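Local coordinates for protein DNA polymerase III subunit beta (Deinococcus radiodurans, PDB 4TRT) that probably forms a dimeric ring around DNA that tethers polymerases and other proteins to it, giving them processivity, at residues A[250-255]-A[300-305]; A[325-330]-A[344-349]. All blocks are in the same frame, centred on the assembly; numbering follows the deposited sequence.

Interactions 1 and 2 both reach the same antiparallel sheet of the C-terminal domain, one through strand pairing and the other through a loop packed on a strand end. Interaction 1 pairs strand 248-253 with strand 303-306 through direct backbone bonds, tight aliphatic packing on one face and a water-linked threonine pair on the other. Interaction 2 brings the loop after helix 317-324 against the end of strand 342-346, relying on a buried isoleucine and a single weak backbone bond. Both are partly buried, each combining buried apolar residues with exposed ones. They also touch: the backbone of A254 probably hydrogen-bonds that of G329, where strand 248-253 gives way to helix 254-265 beside the start of strand 330-335.

Interaction 1 (A[250-255]-A[300-305]); sequences VTLPAT and LSVTQG
L300 meets L252 methyl to methyl, CD1 to CD1 at 3.8 Å, the two side chains crossing at about a right angle. At S301 the backbone does the touching, its carbonyl oxygen coming near CB of L252. V302 then works like a wedge between two residues of the facing strand. With chi1 at -60°, its CG1 stands opposite the carbonyl carbon and runs alongside L252, whose CD1 lies only 3.4 Å from it. On its other flank, CB of V302 presses against CG1 of V250 at 3.5 Å; both carbon pairs are pressed unusually close.

T303 brings regular antiparallel pairing. Its N-H reaches T251 O at 3.0 Å and nearly straight (173°), while T251 N returns a bond of 2.8 Å to T303 O, making this a hydrogen-bonded pair. T303 O is gripped further, by CA-H of V250 and by a water that donates to it and also hydrogen-bonds T251 OG1. The two threonine side chains share one face of the sheet, where this water ties hydroxyl to backbone. Q304, the non-hydrogen-bonded partner of V250, lies on the other face: its CB is 4.1 Å from V250 CG2, but the amide leads away to G283 N and Q309 O.

Segment 300-305 thus passes from one sheet to another. L300 and V302 still bond through their backbones to L285 of strand 284-290 and G283 just before it, whereas 303-306 forms the outermost strand, within this chain, of the sheet containing 248-253. On the other side, strand 248-253 pairs with 330-335. L285 packs on both L252 and V302, V280 touches V250 and Q304, and helix 254-265 receives L252 on L257 and L300 on A256 and A260.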
loop_
_atom_site.group_PDB
_atom_site.type_symbol
_atom_site.label_atom_id
_atom_site.label_comp_id
_atom_site.label_asym_id
_atom_site.label_seq_id
_atom_site.Cartn_x
_atom_site.Cartn_y
_atom_site.Cartn_z
ATOM N N VAL A 250 -22.705 29.216 -5.923
ATOM C CA VAL A 250 -22.130 28.604 -7.102
ATOM C C VAL A 250 -22.470 27.124 -7.038
ATOM O O VAL A 250 -22.343 26.507 -5.986
ATOM C CB VAL A 250 -20.594 28.808 -7.148
ATOM C CG1 VAL A 250 -19.963 27.969 -8.258
ATOM C CG2 VAL A 250 -20.269 30.285 -7.369
ATOM N N THR A 251 -22.930 26.565 -8.156
ATOM C CA THR A 251 -23.262 25.167 -8.221
ATOM C C THR A 251 -22.447 24.552 -9.367
ATOM O O THR A 251 -22.387 25.124 -10.461
ATOM C CB THR A 251 -24.788 25.025 -8.479
ATOM O OG1 THR A 251 -25.510 25.586 -7.364
ATOM C CG2 THR A 251 -25.149 23.609 -8.656
ATOM N N LEU A 252 -21.846 23.387 -9.125
ATOM C CA LEU A 252 -21.021 22.734 -10.130
ATOM C C LEU A 252 -20.802 21.270 -9.771
ATOM O O LEU A 252 -21.051 20.874 -8.635
ATOM C CB LEU A 252 -19.674 23.468 -10.272
ATOM C CG LEU A 252 -18.670 23.315 -9.137
ATOM C CD1 LEU A 252 -17.403 24.062 -9.514
ATOM C CD2 LEU A 252 -19.172 23.804 -7.778
ATOM N N PRO A 253 -20.316 20.472 -10.728
ATOM C CA PRO A 253 -20.067 19.057 -10.465
ATOM C C PRO A 253 -19.002 18.856 -9.398
ATOM O O PRO A 253 -17.932 19.466 -9.473
ATOM C CB PRO A 253 -19.575 18.534 -11.812
ATOM C CG PRO A 253 -20.086 19.506 -12.824
ATOM C CD PRO A 253 -20.022 20.821 -12.133
ATOM N N ALA A 254 -19.311 18.032 -8.404
ATOM C CA ALA A 254 -18.426 17.819 -7.274
ATOM C C ALA A 254 -17.094 17.230 -7.710
ATOM O O ALA A 254 -16.040 17.634 -7.213
ATOM C CB ALA A 254 -19.083 16.898 -6.266
ATOM N N THR A 255 -17.138 16.273 -8.626
ATOM C CA THR A 255 -15.917 15.553 -8.991
ATOM C C THR A 255 -14.972 16.470 -9.742
ATOM O O THR A 255 -13.752 16.455 -9.478
ATOM C CB THR A 255 -16.219 14.309 -9.834
ATOM O OG1 THR A 255 -16.926 13.364 -9.028
ATOM C CG2 THR A 255 -14.936 13.679 -10.389
ATOM N N LEU A 300 -13.327 26.260 -14.326
ATOM C CA LEU A 300 -14.518 25.420 -14.419
ATOM C C LEU A 300 -15.752 26.259 -14.726
ATOM O O LEU A 300 -15.910 27.342 -14.171
ATOM C CB LEU A 300 -14.769 24.678 -13.095
ATOM C CG LEU A 300 -13.719 23.699 -12.587
ATOM C CD1 LEU A 300 -14.054 23.242 -11.167
ATOM C CD2 LEU A 300 -13.599 22.511 -13.521
ATOM N N SER A 301 -16.622 25.732 -15.588
ATOM C CA SER A 301 -17.940 26.305 -15.808
ATOM C C SER A 301 -18.808 26.030 -14.602
ATOM O O SER A 301 -18.792 24.930 -14.056
ATOM C CB SER A 301 -18.596 25.703 -17.053
ATOM O OG SER A 301 -17.770 25.931 -18.171
ATOM N N VAL A 302 -19.537 27.045 -14.157
ATOM C CA VAL A 302 -20.436 26.905 -13.011
ATOM C C VAL A 302 -21.749 27.649 -13.272
ATOM O O VAL A 302 -21.854 28.450 -14.202
ATOM C CB VAL A 302 -19.811 27.466 -11.705
ATOM C CG1 VAL A 302 -18.512 26.734 -11.369
ATOM C CG2 VAL A 302 -19.569 28.974 -11.803
ATOM N N THR A 303 -22.748 27.384 -12.429
ATOM C CA THR A 303 -23.924 28.215 -12.384
ATOM C C THR A 303 -23.743 29.093 -11.172
ATOM O O THR A 303 -23.438 28.592 -10.092
ATOM C CB THR A 303 -25.172 27.336 -12.250
ATOM O OG1 THR A 303 -25.154 26.379 -13.311
ATOM C CG2 THR A 303 -26.454 28.181 -12.303
ATOM N N GLN A 304 -23.908 30.401 -11.331
ATOM C CA GLN A 304 -23.734 31.300 -10.215
ATOM C C GLN A 304 -24.975 32.162 -10.076
ATOM O O GLN A 304 -25.641 32.440 -11.064
ATOM C CB GLN A 304 -22.460 32.137 -10.359
ATOM C CG GLN A 304 -22.452 33.083 -11.526
ATOM C CD GLN A 304 -21.242 33.982 -11.493
ATOM O OE1 GLN A 304 -20.253 33.697 -12.149
ATOM N NE2 GLN A 304 -21.302 35.052 -10.699
ATOM N N GLY A 305 -25.316 32.520 -8.843
ATOM C CA GLY A 305 -26.373 33.471 -8.588
ATOM C C GLY A 305 -26.113 34.257 -7.330
ATOM O O GLY A 305 -25.243 33.904 -6.545
HETATM O O HOH W 1 -25.930 28.549 -8.381
#

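Interaction 2 (A[325-330]-A[344-349]). Unlike the reference sequence in segment 344-349: V347 (reference Arg), G348 (reference Arg), G349 (reference Trp).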
loop_
_atom_site.group_PDB
_atom_site.type_symbol
_atom_site.label_atom_id
_atom_site.label_comp_id
_atom_site.label_asym_id
_atom_site.label_seq_id
_atom_site.Cartn_x
_atom_site.Cartn_y
_atom_site.Cartn_z
ATOM N N GLY A 325 -15.074 16.241 0.570
ATOM C CA GLY A 325 -15.005 14.785 0.556
ATOM C C GLY A 325 -16.346 14.083 0.531
ATOM O O GLY A 325 -16.594 13.269 -0.352
ATOM N N PRO A 326 -17.219 14.388 1.498
ATOM C CA PRO A 326 -18.552 13.761 1.565
ATOM C C PRO A 326 -19.578 14.235 0.521
ATOM O O PRO A 326 -20.678 13.728 0.502
ATOM C CB PRO A 326 -19.042 14.146 2.963
ATOM C CG PRO A 326 -17.809 14.481 3.734
ATOM C CD PRO A 326 -16.921 15.144 2.729
ATOM N N ILE A 327 -19.231 15.197 -0.323
ATOM C CA ILE A 327 -20.153 15.720 -1.326
ATOM C C ILE A 327 -19.984 14.983 -2.656
ATOM O O ILE A 327 -18.905 14.977 -3.235
ATOM C CB ILE A 327 -19.965 17.233 -1.554
ATOM C CG1 ILE A 327 -20.225 17.999 -0.254
ATOM C CG2 ILE A 327 -20.902 17.720 -2.661
ATOM C CD1 ILE A 327 -19.876 19.483 -0.266
ATOM N N ASP A 328 -21.080 14.389 -3.133
ATOM C CA ASP A 328 -21.137 13.711 -4.435
ATOM C C ASP A 328 -22.189 14.345 -5.361
ATOM O O ASP A 328 -23.152 14.955 -4.913
ATOM C CB ASP A 328 -21.514 12.250 -4.228
ATOM C CG ASP A 328 -20.539 11.508 -3.326
ATOM O OD1 ASP A 328 -19.320 11.630 -3.544
ATOM O OD2 ASP A 328 -21.000 10.776 -2.427
ATOM N N GLY A 329 -21.999 14.181 -6.658
ATOM C CA GLY A 329 -22.924 14.712 -7.640
ATOM C C GLY A 329 -22.615 16.163 -7.927
ATOM O O GLY A 329 -21.703 16.480 -8.685
ATOM N N ASP A 330 -23.409 17.057 -7.370
ATOM C CA ASP A 330 -23.149 18.480 -7.537
ATOM C C ASP A 330 -22.925 19.147 -6.195
ATOM O O ASP A 330 -23.566 18.806 -5.206
ATOM C CB ASP A 330 -24.304 19.114 -8.307
ATOM C CG ASP A 330 -24.411 18.561 -9.724
ATOM O OD1 ASP A 330 -23.565 18.913 -10.590
ATOM O OD2 ASP A 330 -25.328 17.744 -9.962
ATOM N N PHE A 344 -20.026 24.765 2.182
ATOM C CA PHE A 344 -20.000 23.797 1.096
ATOM C C PHE A 344 -20.967 22.667 1.454
ATOM O O PHE A 344 -20.955 22.152 2.571
ATOM C CB PHE A 344 -18.606 23.197 0.868
ATOM C CG PHE A 344 -17.520 24.192 0.530
ATOM C CD1 PHE A 344 -17.796 25.515 0.211
ATOM C CD2 PHE A 344 -16.201 23.752 0.458
ATOM C CE1 PHE A 344 -16.780 26.388 -0.100
ATOM C CE2 PHE A 344 -15.177 24.610 0.117
ATOM C CZ PHE A 344 -15.465 25.941 -0.143
ATOM N N ARG A 345 -21.833 22.306 0.514
ATOM C CA ARG A 345 -22.793 21.227 0.724
ATOM C C ARG A 345 -23.215 20.610 -0.615
ATOM O O ARG A 345 -22.832 21.117 -1.674
ATOM C CB ARG A 345 -23.999 21.751 1.501
ATOM C CG ARG A 345 -24.747 22.876 0.820
ATOM C CD ARG A 345 -25.904 23.404 1.648
ATOM N NE ARG A 345 -26.835 24.066 0.751
ATOM C CZ ARG A 345 -28.003 24.580 1.096
ATOM N NH1 ARG A 345 -28.422 24.554 2.357
ATOM N NH2 ARG A 345 -28.764 25.127 0.154
ATOM N N ALA A 346 -23.969 19.510 -0.568
ATOM C CA ALA A 346 -24.635 18.975 -1.775
ATOM C C ALA A 346 -25.843 19.848 -2.115
ATOM O O ALA A 346 -26.336 20.583 -1.263
ATOM C CB ALA A 346 -25.051 17.519 -1.585
ATOM N N VAL A 347 -26.323 19.777 -3.355
ATOM C CA VAL A 347 -27.492 20.555 -3.789
ATOM C C VAL A 347 -28.653 20.465 -2.763
ATOM O O VAL A 347 -29.051 19.381 -2.360
ATOM C CB VAL A 347 -27.965 20.102 -5.198
ATOM C CG1 VAL A 347 -29.322 20.717 -5.557
ATOM C CG2 VAL A 347 -26.920 20.468 -6.237
ATOM N N GLY A 348 -29.155 21.618 -2.326
ATOM C CA GLY A 348 -30.247 21.674 -1.347
ATOM C C GLY A 348 -29.933 21.188 0.057
ATOM O O GLY A 348 -30.840 21.028 0.875
ATOM N N GLY A 349 -28.656 20.955 0.352
ATOM C CA GLY A 349 -28.279 20.304 1.600
ATOM C C GLY A 349 -28.709 18.844 1.654
ATOM O O GLY A 349 -28.811 18.258 2.735
#
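The carbonyl oxygen of D330 faces two successive residues of 344-349: V347 N gives it a weak hydrogen bond, 3.5 Å long and bent to 141°, and A346 CA adds a CH···O contact at 3.6 Å. Alongside, V347 CG2 rests on D330 CB at 3.6 Å; this valine, like the two glycines after it, departs from the reference sequence.

Apolar packing carries the rest of the contact through the two branches of I327, which spread along one side of the backbone of 344-346. With CD1 anti to CA (chi2 171°), the longer branch sets CD1 3.5 Å from R345 N, over the peptide joining F344 to R345, and near F344 CB. The other branch turns CG2 to A346 CA at 4.0 Å. An alanine here would strip away both reaching methyls and would probably open a gap over this peptide, giving the loop freedom to shift. The ring of F344 leads elsewhere, to A323 and L324 of helix 317-324 and to L333.

Beyond A346 the chain reverses: G349 N bonds A346 O at 2.9 Å, and the backbone angles of V347 and G348 fit a type II beta turn. One face of the R345 guanidinium lies against the G348-G349 peptide, and E332 takes both its salt bridge and the N-H of G348. The arrangement is that of the open end of an antiparallel hairpin, strands 330-335 and 342-346, entered from a helix by a short loop in the C-terminal domain of a ring-forming beta subunit.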